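Local coordinates for protein riboflavin kinase, putative (Trypanosoma brucei, PDB 3BNW) that probably phosphorylates riboflavin with ATP to give FMN, the flavokinase step of flavin cofactor biosynthesis, at residues G13-F18 and L121-S126; K46-C51 and T171-E176; W63-Q68 and V115-V120; G78-A83 and F103-G108. All blocks are in the same frame, centred on the assembly; numbering follows the deposited sequence.

Interaction 1: G13-F18 and L121-S126; sequences GSFQPF and LGEIRS
The ring of F15 lies over bare backbone: it rests on the peptide around G122, whose CA makes a CH-pi contact 3.8 Å from the ring centroid and 20° off the ring normal. That CA sits toward the rim rather than over the middle, and the N of E123 approaches the same face farther along, so the phenyl group spans a run of main chain. Because CG of F15 is anti to the backbone N (chi1 -173°), the ring reaches across from the loop to the strand, bringing CE2 to 3.6 Å from the N of G122.

E123 comes from the strand in the opposite sense, its side chain sliding past the ring. CB, CG and the carboxylate all run near CD1 of F15, with OE1 of E123 3.6 Å from that carbon and the carboxylate plane turned 63° from the ring. The contact is one of van der Waals touch; no hydrogen bond joins the two segments. A second, looser touch lies beside it, where CB of P17 meets CD2 of L121 at 4.4 Å.

The strand is irregular exactly here. L121 and G122 both face Y61 on strand 58-69, a classic beta bulge, and the F15 ring packs against the backbone of this pair. Y55 meets F15 edge-to-face, adding another aromatic neighbour. The loop then turns into strand 18-25, where F18 pairs with V120, while on the far side of the bulge I124 packs against helix 133-151 and R125 forms a salt bridge with D143 of that helix.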
loop_
_atom_site.group_PDB
_atom_site.type_symbol
_atom_site.label_atom_id
_atom_site.label_comp_id
_atom_site.label_asym_id
_atom_site.label_seq_id
_atom_site.Cartn_x
_atom_site.Cartn_y
_atom_site.Cartn_z
ATOM N N GLY A 13 5.010 -18.679 2.303
ATOM C CA GLY A 13 6.341 -18.079 2.304
ATOM C C GLY A 13 6.991 -18.034 0.927
ATOM O O GLY A 13 8.223 -18.073 0.818
ATOM N N SER A 14 6.170 -17.991 -0.122
ATOM C CA SER A 14 6.632 -17.641 -1.460
ATOM C C SER A 14 6.574 -16.121 -1.624
ATOM O O SER A 14 7.228 -15.567 -2.509
ATOM C CB SER A 14 5.782 -18.331 -2.535
ATOM O OG SER A 14 4.455 -17.838 -2.554
ATOM N N PHE A 15 5.794 -15.453 -0.771
ATOM C CA PHE A 15 5.652 -14.006 -0.839
ATOM C C PHE A 15 6.783 -13.333 -0.085
ATOM O O PHE A 15 6.958 -13.560 1.109
ATOM C CB PHE A 15 4.308 -13.543 -0.262
ATOM C CG PHE A 15 4.047 -12.073 -0.464
ATOM C CD1 PHE A 15 3.397 -11.624 -1.598
ATOM C CD2 PHE A 15 4.493 -11.138 0.460
ATOM C CE1 PHE A 15 3.180 -10.280 -1.804
ATOM C CE2 PHE A 15 4.279 -9.786 0.262
ATOM C CZ PHE A 15 3.618 -9.358 -0.873
ATOM N N GLN A 16 7.535 -12.491 -0.788
ATOM C CA GLN A 16 8.631 -11.732 -0.190
ATOM C C GLN A 16 8.147 -10.351 0.270
ATOM O O GLN A 16 7.794 -9.512 -0.563
ATOM C CB GLN A 16 9.779 -11.596 -1.202
ATOM C CG GLN A 16 10.876 -10.594 -0.814
ATOM C CD GLN A 16 11.636 -10.988 0.450
ATOM O OE1 GLN A 16 12.287 -12.035 0.497
ATOM N NE2 GLN A 16 11.563 -10.142 1.471
ATOM N N PRO A 17 8.125 -10.103 1.597
ATOM C CA PRO A 17 7.734 -8.776 2.059
ATOM C C PRO A 17 8.798 -7.740 1.738
ATOM O O PRO A 17 9.967 -8.084 1.572
ATOM C CB PRO A 17 7.603 -8.945 3.583
ATOM C CG PRO A 17 7.628 -10.387 3.838
ATOM C CD PRO A 17 8.443 -10.980 2.735
ATOM N N PHE A 18 8.389 -6.482 1.651
ATOM C CA PHE A 18 9.306 -5.409 1.313
ATOM C C PHE A 18 8.850 -4.080 1.885
ATOM O O PHE A 18 7.780 -3.973 2.481
ATOM C CB PHE A 18 9.472 -5.302 -0.209
ATOM C CG PHE A 18 8.218 -4.889 -0.937
ATOM C CD1 PHE A 18 7.901 -3.546 -1.095
ATOM C CD2 PHE A 18 7.367 -5.844 -1.473
ATOM C CE1 PHE A 18 6.751 -3.158 -1.759
ATOM C CE2 PHE A 18 6.218 -5.466 -2.144
ATOM C CZ PHE A 18 5.907 -4.118 -2.288
ATOM N N LEU A 121 3.184 -6.837 3.546
ATOM C CA LEU A 121 3.385 -8.082 4.281
ATOM C C LEU A 121 2.725 -9.293 3.630
ATOM O O LEU A 121 3.063 -10.427 3.962
ATOM C CB LEU A 121 2.885 -7.925 5.718
ATOM C CG LEU A 121 3.697 -6.935 6.565
ATOM C CD1 LEU A 121 2.937 -6.532 7.818
ATOM C CD2 LEU A 121 5.054 -7.519 6.916
ATOM N N GLY A 122 1.786 -9.078 2.710
ATOM C CA GLY A 122 1.188 -10.210 2.007
ATOM C C GLY A 122 0.233 -9.847 0.891
ATOM O O GLY A 122 -0.096 -8.670 0.681
ATOM N N GLU A 123 -0.244 -10.885 0.209
ATOM C CA GLU A 123 -1.126 -10.739 -0.942
ATOM C C GLU A 123 -2.539 -11.248 -0.660
ATOM O O GLU A 123 -2.722 -12.269 0.003
ATOM C CB GLU A 123 -0.533 -11.476 -2.137
ATOM C CG GLU A 123 -0.369 -12.980 -1.955
ATOM C CD GLU A 123 0.558 -13.575 -2.978
ATOM O OE1 GLU A 123 0.922 -12.853 -3.927
ATOM O OE2 GLU A 123 0.935 -14.760 -2.835
ATOM N N ILE A 124 -3.532 -10.526 -1.176
ATOM C CA ILE A 124 -4.940 -10.865 -0.968
ATOM C C ILE A 124 -5.465 -11.701 -2.136
ATOM O O ILE A 124 -6.025 -12.783 -1.942
ATOM C CB ILE A 124 -5.804 -9.592 -0.820
ATOM C CG1 ILE A 124 -5.279 -8.724 0.336
ATOM C CG2 ILE A 124 -7.268 -9.963 -0.616
ATOM C CD1 ILE A 124 -6.134 -7.512 0.666
ATOM N N ARG A 125 -5.256 -11.194 -3.347
ATOM C CA ARG A 125 -5.784 -11.799 -4.560
ATOM C C ARG A 125 -5.139 -11.110 -5.757
ATOM O O ARG A 125 -4.426 -10.118 -5.592
ATOM C CB ARG A 125 -7.291 -11.579 -4.618
ATOM C CG ARG A 125 -7.656 -10.100 -4.609
ATOM C CD ARG A 125 -9.093 -9.843 -4.312
ATOM N NE ARG A 125 -9.383 -8.406 -4.324
ATOM C CZ ARG A 125 -9.590 -7.687 -5.429
ATOM N NH1 ARG A 125 -9.496 -8.246 -6.627
ATOM N NH2 ARG A 125 -9.868 -6.392 -5.341
ATOM N N SER A 126 -5.415 -11.618 -6.957
ATOM C CA SER A 126 -5.103 -10.888 -8.184
ATOM C C SER A 126 -6.110 -9.758 -8.367
ATOM O O SER A 126 -7.212 -9.804 -7.826
ATOM C CB SER A 126 -5.133 -11.801 -9.408
ATOM O OG SER A 126 -6.417 -12.351 -9.593
#

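Interaction 2: K46-C51 and T171-E176; sequences KDVMEC and TIPYFE
One face of the F175 ring is occupied by CB of C51, 3.3 Å above the plane and over its centre, a CH-pi contact in which the line from CB to the ring centroid leans only 9° from the normal. The sulfur of C51 stands off this axis: SG is 4.0 Å from the centroid and reaches the ring obliquely, a Cys sulfur-aromatic contact. F18 of strand 18-25 also stacks on the F175 ring. At the edge of the other aromatic ring of the strand, that of Y174, lies the carboxylate oxygen OE1 of E176, bonded to the Y174 hydroxyl from above the carboxylate plane.

The motif is a short helix packed on an edge strand of the antiparallel sheet of the flavokinase fold. Helix 46-51 and strand 174-176 approach to 8.4 Å between axes and run in similar directions, 29° apart. C51 and V48, one turn apart on the helix, both face the strand, and no hydrogen bond crosses between the segments.

F175 carries CG anti to its own N (chi1 172°), which swings the ring toward the later end of the helix and under C51. V48 serves the other end of the contact. Its two methyls divide the work: CG1 looks toward CB of F175, whereas CG2 meets the ring of P173, which follows a cis peptide bond. V48 is also in touch with L20 of strand 18-25, so the helix is seated on two strands at once. The closest approach of V48 to the proline is from its CG2 to CG of P173, at 3.7 Å.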
loop_
_atom_site.group_PDB
_atom_site.type_symbol
_atom_site.label_atom_id
_atom_site.label_comp_id
_atom_site.label_asym_id
_atom_site.label_seq_id
_atom_site.Cartn_x
_atom_site.Cartn_y
_atom_site.Cartn_z
ATOM N N LYS A 46 12.486 3.997 -12.664
ATOM C CA LYS A 46 12.807 2.787 -13.428
ATOM C C LYS A 46 13.300 1.629 -12.552
ATOM O O LYS A 46 12.910 0.475 -12.763
ATOM C CB LYS A 46 13.844 3.093 -14.516
ATOM C CG LYS A 46 14.012 1.967 -15.540
ATOM C CD LYS A 46 15.078 2.270 -16.592
ATOM C CE LYS A 46 14.598 3.271 -17.640
ATOM N NZ LYS A 46 14.619 4.681 -17.148
ATOM N N ASP A 47 14.149 1.946 -11.576
ATOM C CA ASP A 47 14.739 0.938 -10.689
ATOM C C ASP A 47 13.708 0.320 -9.745
ATOM O O ASP A 47 13.678 -0.893 -9.561
ATOM C CB ASP A 47 15.890 1.556 -9.883
ATOM C CG ASP A 47 16.454 0.605 -8.835
ATOM O OD1 ASP A 47 17.506 -0.019 -9.097
ATOM O OD2 ASP A 47 15.844 0.486 -7.748
ATOM N N VAL A 48 12.875 1.159 -9.139
ATOM C CA VAL A 48 11.878 0.689 -8.181
ATOM C C VAL A 48 10.761 -0.091 -8.879
ATOM O O VAL A 48 10.231 -1.048 -8.315
ATOM C CB VAL A 48 11.298 1.855 -7.355
ATOM C CG1 VAL A 48 10.141 1.384 -6.487
ATOM C CG2 VAL A 48 12.386 2.480 -6.496
ATOM N N MET A 49 10.416 0.312 -10.102
ATOM C CA MET A 49 9.486 -0.449 -10.939
ATOM C C MET A 49 9.982 -1.881 -11.181
ATOM O O MET A 49 9.181 -2.819 -11.241
ATOM C CB MET A 49 9.270 0.250 -12.287
ATOM C CG MET A 49 8.278 1.408 -12.245
ATOM S SD MET A 49 7.892 2.116 -13.866
ATOM C CE MET A 49 7.490 0.655 -14.817
ATOM N N GLU A 50 11.298 -2.037 -11.324
ATOM C CA GLU A 50 11.920 -3.348 -11.525
ATOM C C GLU A 50 11.801 -4.217 -10.274
ATOM O O GLU A 50 11.513 -5.408 -10.364
ATOM C CB GLU A 50 13.396 -3.200 -11.910
ATOM C CG GLU A 50 14.038 -4.497 -12.411
ATOM C CD GLU A 50 15.529 -4.363 -12.699
ATOM O OE1 GLU A 50 16.210 -3.557 -12.028
ATOM O OE2 GLU A 50 16.026 -5.082 -13.595
ATOM N N CYS A 51 12.037 -3.617 -9.112
ATOM C CA CYS A 51 11.882 -4.315 -7.837
ATOM C C CYS A 51 10.459 -4.834 -7.623
ATOM O O CYS A 51 10.265 -5.899 -7.039
ATOM C CB CYS A 51 12.257 -3.387 -6.678
ATOM S SG CYS A 51 14.028 -3.123 -6.480
ATOM N N THR A 171 16.616 9.669 -0.390
ATOM C CA THR A 171 16.384 8.886 -1.602
ATOM C C THR A 171 14.899 8.566 -1.768
ATOM O O THR A 171 14.330 7.806 -0.986
ATOM C CB THR A 171 17.196 7.560 -1.574
ATOM O OG1 THR A 171 18.596 7.856 -1.470
ATOM C CG2 THR A 171 16.943 6.722 -2.833
ATOM N N ILE A 172 14.281 9.161 -2.786
ATOM C CA ILE A 172 12.893 8.856 -3.158
ATOM C C ILE A 172 12.786 8.676 -4.678
ATOM O O ILE A 172 13.323 9.487 -5.435
ATOM C CB ILE A 172 11.886 9.953 -2.709
ATOM C CG1 ILE A 172 12.544 11.341 -2.721
ATOM C CG2 ILE A 172 11.315 9.627 -1.330
ATOM C CD1 ILE A 172 11.570 12.499 -2.638
ATOM N N PRO A 173 12.115 7.603 -5.131
ATOM C CA PRO A 173 11.580 6.510 -4.321
ATOM C C PRO A 173 12.676 5.588 -3.759
ATOM O O PRO A 173 13.850 5.705 -4.131
ATOM C CB PRO A 173 10.691 5.746 -5.311
ATOM C CG PRO A 173 11.293 6.011 -6.632
ATOM C CD PRO A 173 11.819 7.415 -6.564
ATOM N N TYR A 174 12.280 4.693 -2.860
ATOM C CA TYR A 174 13.191 3.704 -2.292
ATOM C C TYR A 174 12.464 2.383 -2.019
ATOM O O TYR A 174 11.352 2.380 -1.491
ATOM C CB TYR A 174 13.821 4.233 -0.996
ATOM C CG TYR A 174 14.803 3.261 -0.396
ATOM C CD1 TYR A 174 14.449 2.456 0.683
ATOM C CD2 TYR A 174 16.075 3.117 -0.935
ATOM C CE1 TYR A 174 15.345 1.545 1.219
ATOM C CE2 TYR A 174 16.976 2.213 -0.407
ATOM C CZ TYR A 174 16.607 1.430 0.666
ATOM O OH TYR A 174 17.513 0.532 1.183
ATOM N N PHE A 175 13.108 1.273 -2.376
ATOM C CA PHE A 175 12.574 -0.070 -2.161
ATOM C C PHE A 175 13.571 -0.891 -1.345
ATOM O O PHE A 175 14.777 -0.778 -1.562
ATOM C CB PHE A 175 12.318 -0.742 -3.520
ATOM C CG PHE A 175 11.940 -2.206 -3.434
ATOM C CD1 PHE A 175 12.915 -3.187 -3.282
ATOM C CD2 PHE A 175 10.615 -2.604 -3.534
ATOM C CE1 PHE A 175 12.574 -4.529 -3.205
ATOM C CE2 PHE A 175 10.272 -3.955 -3.464
ATOM C CZ PHE A 175 11.257 -4.914 -3.296
ATOM N N GLU A 176 13.070 -1.723 -0.427
ATOM C CA GLU A 176 13.922 -2.651 0.339
ATOM C C GLU A 176 13.217 -3.948 0.771
ATOM O O GLU A 176 12.110 -3.911 1.289
ATOM C CB GLU A 176 14.492 -1.949 1.579
ATOM C CG GLU A 176 15.245 -2.901 2.511
ATOM C CD GLU A 176 16.073 -2.208 3.571
ATOM O OE1 GLU A 176 16.295 -0.986 3.477
ATOM O OE2 GLU A 176 16.508 -2.904 4.508
#

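Interaction 3: W63-Q68 and V115-V120; sequences WGTVSQ and VVKIIV
W63, T65 and S67 pair with I119, K117 and V115 through backbone hydrogen bonds, two for each couple, in a regular antiparallel register. The straightest is from N of I119 to O of W63, 2.8 Å and 168°. The outermost bonds are more bent: that from N of V115 to O of S67 has an angle of 134°. Between these couples lie the non-hydrogen-bonded pairs G64–I118 and V66–V116. There CA-H...O contacts add to the strand pairing, the shortest from CA of G64 to O of K117 at 3.1 Å. At G64, which has no side chain, the strands close to 4.1 Å between the CA atoms of G64 and I118.

Side-chain contacts gather at two places. OG1 of T65 lies 3.6 Å from CB of K117, on the face shared with W63, S67, V115 and I119. At the end of the pairing the Q68 side chain lies alongside V115, pointing the same way, with its OE1 near CG2 of V115.

Water supplies the polar links on the same face as T65. One molecule is held by OG1 of T65, OG of S67 and the carbonyl O of V115, to which it donates at 2.9 Å. A second accepts from NZ of K117 at 3.0 Å and contacts OG1 of T65 only weakly. The polar ends have further partners: S67 bonds S76, K117 bonds the carbonyl of F165, and W63 bonds that of L156.

Both strands are interior to the sheet: strand 58-69 pairs on its other side with 75-87, and strand 115-126 with 18-25, while V66 and V116 pack on F103 of strand 98-103.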
loop_
_atom_site.group_PDB
_atom_site.type_symbol
_atom_site.label_atom_id
_atom_site.label_comp_id
_atom_site.label_asym_id
_atom_site.label_seq_id
_atom_site.Cartn_x
_atom_site.Cartn_y
_atom_site.Cartn_z
ATOM N N TRP A 63 1.301 -2.437 6.559
ATOM C CA TRP A 63 1.268 -1.220 7.369
ATOM C C TRP A 63 1.849 -0.059 6.589
ATOM O O TRP A 63 2.809 -0.235 5.847
ATOM C CB TRP A 63 2.088 -1.402 8.642
ATOM C CG TRP A 63 1.547 -2.427 9.564
ATOM C CD1 TRP A 63 2.007 -3.692 9.733
ATOM C CD2 TRP A 63 0.440 -2.275 10.458
ATOM N NE1 TRP A 63 1.256 -4.343 10.676
ATOM C CE2 TRP A 63 0.285 -3.497 11.137
ATOM C CE3 TRP A 63 -0.434 -1.222 10.751
ATOM C CZ2 TRP A 63 -0.711 -3.705 12.094
ATOM C CZ3 TRP A 63 -1.428 -1.428 11.704
ATOM C CH2 TRP A 63 -1.554 -2.662 12.365
ATOM N N GLY A 64 1.276 1.126 6.765
ATOM C CA GLY A 64 1.783 2.323 6.102
ATOM C C GLY A 64 1.713 3.558 6.970
ATOM O O GLY A 64 1.003 3.584 7.973
ATOM N N THR A 65 2.456 4.585 6.577
ATOM C CA THR A 65 2.414 5.877 7.260
ATOM C C THR A 65 2.404 7.002 6.229
ATOM O O THR A 65 2.819 6.805 5.080
ATOM C CB THR A 65 3.628 6.064 8.217
ATOM O OG1 THR A 65 4.843 6.130 7.460
ATOM C CG2 THR A 65 3.715 4.907 9.211
ATOM N N VAL A 66 1.927 8.169 6.647
ATOM C CA VAL A 66 1.890 9.356 5.799
ATOM C C VAL A 66 2.587 10.502 6.530
ATOM O O VAL A 66 2.359 10.718 7.718
ATOM C CB VAL A 66 0.432 9.734 5.416
ATOM C CG1 VAL A 66 0.379 11.078 4.705
ATOM C CG2 VAL A 66 -0.162 8.660 4.538
ATOM N N SER A 67 3.449 11.212 5.806
ATOM C CA SER A 67 4.343 12.206 6.393
ATOM C C SER A 67 4.610 13.337 5.412
ATOM O O SER A 67 4.409 13.185 4.205
ATOM C CB SER A 67 5.680 11.561 6.779
ATOM O OG SER A 67 5.534 10.635 7.845
ATOM N N GLN A 68 5.071 14.465 5.949
ATOM C CA GLN A 68 5.418 15.647 5.156
ATOM C C GLN A 68 4.266 16.083 4.236
ATOM O O GLN A 68 4.453 16.329 3.041
ATOM C CB GLN A 68 6.715 15.395 4.370
ATOM C CG GLN A 68 7.943 15.260 5.267
ATOM C CD GLN A 68 9.224 15.013 4.489
ATOM O OE1 GLN A 68 9.251 14.218 3.544
ATOM N NE2 GLN A 68 10.299 15.685 4.891
ATOM N N VAL A 115 4.934 12.237 1.575
ATOM C CA VAL A 115 5.718 11.015 1.493
ATOM C C VAL A 115 4.937 9.890 2.166
ATOM O O VAL A 115 4.492 10.009 3.302
ATOM C CB VAL A 115 7.115 11.169 2.144
ATOM C CG1 VAL A 115 7.909 9.872 2.013
ATOM C CG2 VAL A 115 7.877 12.323 1.503
ATOM N N VAL A 116 4.753 8.802 1.441
ATOM C CA VAL A 116 4.112 7.628 1.999
ATOM C C VAL A 116 5.156 6.530 2.128
ATOM O O VAL A 116 5.977 6.326 1.233
ATOM C CB VAL A 116 2.911 7.148 1.142
ATOM C CG1 VAL A 116 3.341 6.847 -0.281
ATOM C CG2 VAL A 116 2.276 5.920 1.770
ATOM N N LYS A 117 5.130 5.842 3.262
ATOM C CA LYS A 117 6.007 4.721 3.503
ATOM C C LYS A 117 5.121 3.524 3.767
ATOM O O LYS A 117 4.191 3.623 4.558
ATOM C CB LYS A 117 6.896 5.005 4.718
ATOM C CG LYS A 117 7.791 6.224 4.565
ATOM C CD LYS A 117 8.514 6.552 5.863
ATOM C CE LYS A 117 9.039 7.989 5.873
ATOM N NZ LYS A 117 9.672 8.350 7.172
ATOM N N ILE A 118 5.382 2.407 3.093
ATOM C CA ILE A 118 4.599 1.192 3.327
ATOM C C ILE A 118 5.489 -0.035 3.500
ATOM O O ILE A 118 6.543 -0.142 2.874
ATOM C CB ILE A 118 3.535 0.934 2.210
ATOM C CG1 ILE A 118 4.182 0.833 0.828
ATOM C CG2 ILE A 118 2.477 2.039 2.203
ATOM C CD1 ILE A 118 3.270 0.230 -0.233
ATOM N N ILE A 119 5.064 -0.932 4.388
ATOM C CA ILE A 119 5.617 -2.278 4.482
ATOM C C ILE A 119 4.536 -3.243 3.964
ATOM O O ILE A 119 3.446 -3.314 4.532
ATOM C CB ILE A 119 6.027 -2.623 5.934
ATOM C CG1 ILE A 119 7.177 -1.708 6.381
ATOM C CG2 ILE A 119 6.451 -4.089 6.048
ATOM C CD1 ILE A 119 7.715 -1.975 7.781
ATOM N N VAL A 120 4.830 -3.945 2.868
ATOM C CA VAL A 120 3.884 -4.892 2.264
ATOM C C VAL A 120 4.149 -6.284 2.817
ATOM O O VAL A 120 5.204 -6.844 2.575
ATOM C CB VAL A 120 3.998 -4.926 0.715
ATOM C CG1 VAL A 120 3.190 -6.070 0.148
ATOM C CG2 VAL A 120 3.537 -3.622 0.109
HETATM O O HOH W 1 7.305 7.836 8.986
HETATM O O HOH W 2 5.376 8.638 5.684
#

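Interaction 4: G78-A83 and F103-G108; sequences GPYPFA and FLHEFG
Y80, which has the greatest buried area here, lies in a face-to-face stack with H105, their centroids 3.8 Å apart and their planes only 8° from parallel. CG of H105 stands over the middle of the tyrosine ring, and CB of H105 adds a CH-pi contact on the same face. On the opposite face CA of G78 lies 3.3 Å above the ring centre, so the phenol is sandwiched between backbone and imidazole. With CG of H105 anti to the backbone N (chi1 177°), the imidazole is carried over the phenol.

F107 closes the group from another direction. Its CE1 comes 3.9 Å from CE2 of Y80, with the two ring planes nearly perpendicular, while one face of F107 bears CD2 of H105. Together Y80, H105 and F107 make an aromatic cluster that joins strand 75-87 of the antiparallel sheet of the flavokinase fold to the loop that follows strand 98-103.

L104 anchors the start of that loop and is the centre of an inverse gamma turn. Its N donates to O of P81, 2.9 Å away at an angle of 153°, while its CD2 packs on CB of P81 and its CD1 lies near CA of F82. The leucine also touches V144, T147 and R148 of helix 133-151.

F103, the last residue paired with the strand, faces F82 as a non-hydrogen-bonded antiparallel couple. CB of Y80 meets the F103 ring at its edge, near that ring's plane, 3.9 Å from CD1 of F103.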
loop_
_atom_site.group_PDB
_atom_site.type_symbol
_atom_site.label_atom_id
_atom_site.label_comp_id
_atom_site.label_asym_id
_atom_site.label_seq_id
_atom_site.Cartn_x
_atom_site.Cartn_y
_atom_site.Cartn_z
ATOM N N GLY A 78 -0.160 7.650 11.197
ATOM C CA GLY A 78 -0.030 6.194 11.190
ATOM C C GLY A 78 0.758 5.660 12.374
ATOM O O GLY A 78 0.985 6.382 13.345
ATOM N N PRO A 79 1.185 4.386 12.306
ATOM C CA PRO A 79 1.000 3.448 11.191
ATOM C C PRO A 79 -0.448 2.963 11.050
ATOM O O PRO A 79 -1.104 2.668 12.050
ATOM C CB PRO A 79 1.922 2.284 11.568
ATOM C CG PRO A 79 1.938 2.309 13.048
ATOM C CD PRO A 79 1.919 3.760 13.419
ATOM N N TYR A 80 -0.937 2.895 9.815
ATOM C CA TYR A 80 -2.293 2.409 9.548
ATOM C C TYR A 80 -2.266 1.145 8.694
ATOM O O TYR A 80 -1.328 0.936 7.927
ATOM C CB TYR A 80 -3.117 3.473 8.824
ATOM C CG TYR A 80 -3.220 4.791 9.548
ATOM C CD1 TYR A 80 -3.814 4.873 10.805
ATOM C CD2 TYR A 80 -2.740 5.966 8.970
ATOM C CE1 TYR A 80 -3.915 6.095 11.476
ATOM C CE2 TYR A 80 -2.841 7.189 9.632
ATOM C CZ TYR A 80 -3.425 7.245 10.881
ATOM O OH TYR A 80 -3.522 8.452 11.539
ATOM N N PRO A 81 -3.304 0.296 8.819
ATOM C CA PRO A 81 -3.488 -0.786 7.844
ATOM C C PRO A 81 -3.738 -0.233 6.434
ATOM O O PRO A 81 -4.269 0.868 6.283
ATOM C CB PRO A 81 -4.736 -1.528 8.356
ATOM C CG PRO A 81 -4.922 -1.092 9.763
ATOM C CD PRO A 81 -4.349 0.287 9.859
ATOM N N PHE A 82 -3.346 -0.982 5.414
ATOM C CA PHE A 82 -3.596 -0.570 4.041
ATOM C C PHE A 82 -3.671 -1.784 3.135
ATOM O O PHE A 82 -3.081 -2.823 3.428
ATOM C CB PHE A 82 -2.500 0.382 3.539
ATOM C CG PHE A 82 -1.296 -0.324 2.996
ATOM C CD1 PHE A 82 -0.242 -0.662 3.828
ATOM C CD2 PHE A 82 -1.225 -0.676 1.657
ATOM C CE1 PHE A 82 0.863 -1.334 3.331
ATOM C CE2 PHE A 82 -0.127 -1.346 1.157
ATOM C CZ PHE A 82 0.917 -1.675 1.993
ATOM N N ALA A 83 -4.426 -1.642 2.048
ATOM C CA ALA A 83 -4.362 -2.556 0.915
ATOM C C ALA A 83 -3.872 -1.738 -0.270
ATOM O O ALA A 83 -3.907 -0.504 -0.227
ATOM C CB ALA A 83 -5.717 -3.154 0.634
ATOM N N PHE A 103 -5.392 3.343 2.133
ATOM C CA PHE A 103 -5.281 3.342 3.588
ATOM C C PHE A 103 -6.626 3.046 4.237
ATOM O O PHE A 103 -7.626 3.698 3.925
ATOM C CB PHE A 103 -4.746 4.687 4.103
ATOM C CG PHE A 103 -3.253 4.796 4.062
ATOM C CD1 PHE A 103 -2.483 4.213 5.057
ATOM C CD2 PHE A 103 -2.614 5.467 3.028
ATOM C CE1 PHE A 103 -1.099 4.294 5.026
ATOM C CE2 PHE A 103 -1.224 5.556 2.991
ATOM C CZ PHE A 103 -0.467 4.968 3.997
ATOM N N LEU A 104 -6.640 2.072 5.146
ATOM C CA LEU A 104 -7.814 1.801 5.975
ATOM C C LEU A 104 -7.881 2.840 7.094
ATOM O O LEU A 104 -7.786 2.515 8.278
ATOM C CB LEU A 104 -7.773 0.381 6.547
ATOM C CG LEU A 104 -8.097 -0.776 5.595
ATOM C CD1 LEU A 104 -7.431 -0.622 4.234
ATOM C CD2 LEU A 104 -7.708 -2.100 6.238
ATOM N N HIS A 105 -8.042 4.097 6.691
ATOM C CA HIS A 105 -8.107 5.226 7.614
ATOM C C HIS A 105 -8.762 6.433 6.935
ATOM O O HIS A 105 -8.562 6.672 5.739
ATOM C CB HIS A 105 -6.709 5.599 8.105
ATOM C CG HIS A 105 -6.691 6.793 9.006
ATOM N ND1 HIS A 105 -7.176 6.758 10.294
ATOM C CD2 HIS A 105 -6.257 8.059 8.801
ATOM C CE1 HIS A 105 -7.041 7.952 10.845
ATOM N NE2 HIS A 105 -6.484 8.760 9.960
ATOM N N GLU A 106 -9.533 7.189 7.709
ATOM C CA GLU A 106 -10.259 8.345 7.189
ATOM C C GLU A 106 -9.502 9.607 7.576
ATOM O O GLU A 106 -9.595 10.071 8.709
ATOM C CB GLU A 106 -11.704 8.397 7.726
ATOM C CG GLU A 106 -12.354 7.025 7.989
ATOM C CD GLU A 106 -12.189 6.563 9.441
ATOM O OE1 GLU A 106 -11.401 5.614 9.677
ATOM O OE2 GLU A 106 -12.836 7.165 10.336
ATOM N N PHE A 107 -8.739 10.144 6.630
ATOM C CA PHE A 107 -7.971 11.367 6.847
ATOM C C PHE A 107 -8.866 12.601 6.815
ATOM O O PHE A 107 -8.659 13.548 7.589
ATOM C CB PHE A 107 -6.875 11.503 5.787
ATOM C CG PHE A 107 -5.811 10.444 5.870
ATOM C CD1 PHE A 107 -4.682 10.635 6.664
ATOM C CD2 PHE A 107 -5.926 9.266 5.149
ATOM C CE1 PHE A 107 -3.687 9.663 6.739
ATOM C CE2 PHE A 107 -4.932 8.282 5.217
ATOM C CZ PHE A 107 -3.813 8.485 6.016
ATOM N N GLY A 108 -9.856 12.584 5.919
ATOM C CA GLY A 108 -10.752 13.720 5.715
ATOM C C GLY A 108 -10.229 14.709 4.684
ATOM O O GLY A 108 -10.798 15.787 4.499
#

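Overall arrangement
All four contacts reach one curled antiparallel sheet of the flavokinase fold. Interaction 3 is central, pairing strands 58-69 and 115-126. Interaction 4, its centre about 9 Å away, adjoins it through strand 75-87, and G64 and Y80 probably share a backbone hydrogen bond. Interaction 1 continues along the second strand of that pair, its centre about 17 Å from that of interaction 3. Interaction 2 lies about 18 Å from interaction 1 and about 22 Å from interaction 4, centre to centre; it touches the former through F18 and F175 and faces the latter across the chain's centre. Along the chain, 4 nests inside 3, and 3 inside both 1 and 2, whose segments alternate. Distant chain ends are thereby gathered onto one sheet.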